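Local atomic coordinates of sensory box/response regulator (Mycobacterium smegmatis, PDB entry 5YRP), a protein that belongs to the EAL-domain family, whose members adopt a modified TIM-barrel fold, and carries a bound magnesium ion. Residues Ala64-Phe68 with Ile80-Ile84. Residues are numbered along the deposited sequence; the frame is centred on the assembly and turned at random.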
loop_
_atom_site.group_PDB
_atom_site.type_symbol
_atom_site.label_atom_id
_atom_site.label_comp_id
_atom_site.label_asym_id
_atom_site.label_seq_id
_atom_site.Cartn_x
_atom_site.Cartn_y
_atom_site.Cartn_z
ATOM N N ALA A 64 2.559 -24.754 18.405
ATOM C CA ALA A 64 3.434 -23.630 18.747
ATOM C C ALA A 64 3.221 -23.219 20.195
ATOM O O ALA A 64 4.177 -23.081 20.951
ATOM C CB ALA A 64 3.175 -22.451 17.823
ATOM N N CYS A 65 1.957 -23.031 20.564
ATOM C CA CYS A 65 1.577 -22.694 21.935
ATOM C C CYS A 65 2.001 -23.766 22.932
ATOM O O CYS A 65 2.415 -23.456 24.044
ATOM C CB CYS A 65 0.068 -22.482 22.025
ATOM S SG CYS A 65 -0.511 -20.964 21.233
ATOM N N ALA A 66 1.890 -25.024 22.527
ATOM C CA ALA A 66 2.314 -26.144 23.362
ATOM C C ALA A 66 3.813 -26.086 23.607
ATOM O O ALA A 66 4.265 -26.118 24.749
ATOM C CB ALA A 66 1.945 -27.461 22.705
ATOM N N GLU A 67 4.570 -25.997 22.517
ATOM C CA GLU A 67 6.029 -25.886 22.570
ATOM C C GLU A 67 6.474 -24.626 23.308
ATOM O O GLU A 67 7.498 -24.628 23.986
ATOM C CB GLU A 67 6.598 -25.898 21.145
ATOM C CG GLU A 67 8.107 -25.708 21.029
ATOM C CD GLU A 67 8.916 -26.793 21.717
ATOM O OE1 GLU A 67 8.372 -27.886 21.988
ATOM O OE2 GLU A 67 10.114 -26.550 21.972
ATOM N N PHE A 68 5.697 -23.557 23.168
ATOM C CA PHE A 68 5.990 -22.278 23.812
ATOM C C PHE A 68 5.879 -22.394 25.334
ATOM O O PHE A 68 6.756 -21.927 26.058
ATOM C CB PHE A 68 5.054 -21.192 23.249
ATOM C CG PHE A 68 5.246 -19.817 23.846
ATOM C CD1 PHE A 68 6.496 -19.360 24.237
ATOM C CD2 PHE A 68 4.163 -18.958 23.971
ATOM C CE1 PHE A 68 6.657 -18.091 24.774
ATOM C CE2 PHE A 68 4.316 -17.688 24.503
ATOM C CZ PHE A 68 5.566 -17.254 24.907
ATOM N N ILE A 80 8.505 -13.199 26.457
ATOM C CA ILE A 80 8.626 -12.899 25.034
ATOM C C ILE A 80 7.290 -13.178 24.368
ATOM O O ILE A 80 6.418 -13.809 24.957
ATOM C CB ILE A 80 9.707 -13.757 24.350
ATOM C CG1 ILE A 80 9.377 -15.248 24.472
ATOM C CG2 ILE A 80 11.070 -13.471 24.958
ATOM C CD1 ILE A 80 10.090 -16.116 23.462
ATOM N N VAL A 81 7.143 -12.715 23.135
ATOM C CA VAL A 81 5.917 -12.938 22.372
ATOM C C VAL A 81 6.117 -14.121 21.421
ATOM O O VAL A 81 7.216 -14.345 20.920
ATOM C CB VAL A 81 5.505 -11.674 21.582
ATOM C CG1 VAL A 81 4.189 -11.891 20.844
ATOM C CG2 VAL A 81 5.384 -10.478 22.517
ATOM N N LEU A 82 5.048 -14.879 21.199
ATOM C CA LEU A 82 5.040 -15.954 20.208
ATOM C C LEU A 82 4.198 -15.529 19.006
ATOM O O LEU A 82 2.979 -15.393 19.114
ATOM C CB LEU A 82 4.474 -17.237 20.813
ATOM C CG LEU A 82 4.427 -18.453 19.882
ATOM C CD1 LEU A 82 5.813 -19.044 19.674
ATOM C CD2 LEU A 82 3.482 -19.502 20.441
ATOM N N ARG A 83 4.854 -15.323 17.866
ATOM C CA ARG A 83 4.169 -14.901 16.647
ATOM C C ARG A 83 3.771 -16.096 15.792
ATOM O O ARG A 83 4.605 -16.934 15.462
ATOM C CB ARG A 83 5.041 -13.944 15.836
ATOM C CG ARG A 83 5.318 -12.633 16.552
ATOM C CD ARG A 83 5.627 -11.481 15.606
ATOM N NE ARG A 83 5.215 -10.213 16.206
ATOM C CZ ARG A 83 5.883 -9.562 17.157
ATOM N NH1 ARG A 83 7.026 -10.039 17.636
ATOM N NH2 ARG A 83 5.403 -8.421 17.635
ATOM N N ILE A 84 2.491 -16.161 15.438
ATOM C CA ILE A 84 1.950 -17.254 14.633
ATOM C C ILE A 84 1.199 -16.686 13.443
ATOM O O ILE A 84 0.349 -15.815 13.600
ATOM C CB ILE A 84 0.999 -18.129 15.465
ATOM C CG1 ILE A 84 1.783 -18.847 16.567
ATOM C CG2 ILE A 84 0.283 -19.150 14.587
ATOM C CD1 ILE A 84 0.977 -19.098 17.815
#
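Ile80, just ahead of the strand, meets the rim of the Phe68 ring twice: its CG1 lies 3.9 Å from Phe68 CE1, and its carbonyl O sits at the ring edge, near the ring plane, 3.5 Å from Phe68 CZ. Leu82 points at the helix and fills the middle of the contact. Its CB lies over one face of Phe68, 3.9 Å from the ring centroid and 24° off the normal, a CH-pi contact displaced toward the rim. With chi1 near 180° in both residues (179° in Phe68), CG lies opposite the backbone N, and the two side chains run past one another in opposed senses. Leu82 CD2 lies between Phe68 and Ala64, one turn earlier in the helix, 3.6 Å from Phe68 CB and 4.0 Å from Ala64 CB. In the TIM-like barrel of EAL domains, this is a strand of the wall packing against an outer helix; helix 52-73 precedes strand 81-86, and the axes of segments 64-68 and 81-84 run nearly antiparallel, at 161°, and approach to 9.8 Å. Arg83, which makes no contact with the helix segment, forms a salt bridge with Glu13 of strand 7-15. At Ile84 the side chain swings helixward again, and CD1 rests 4.0 Å from Ala64 CB, with Cys65 SG slightly farther off; the Ile84 side chain is about 9 Å from the magnesium ion.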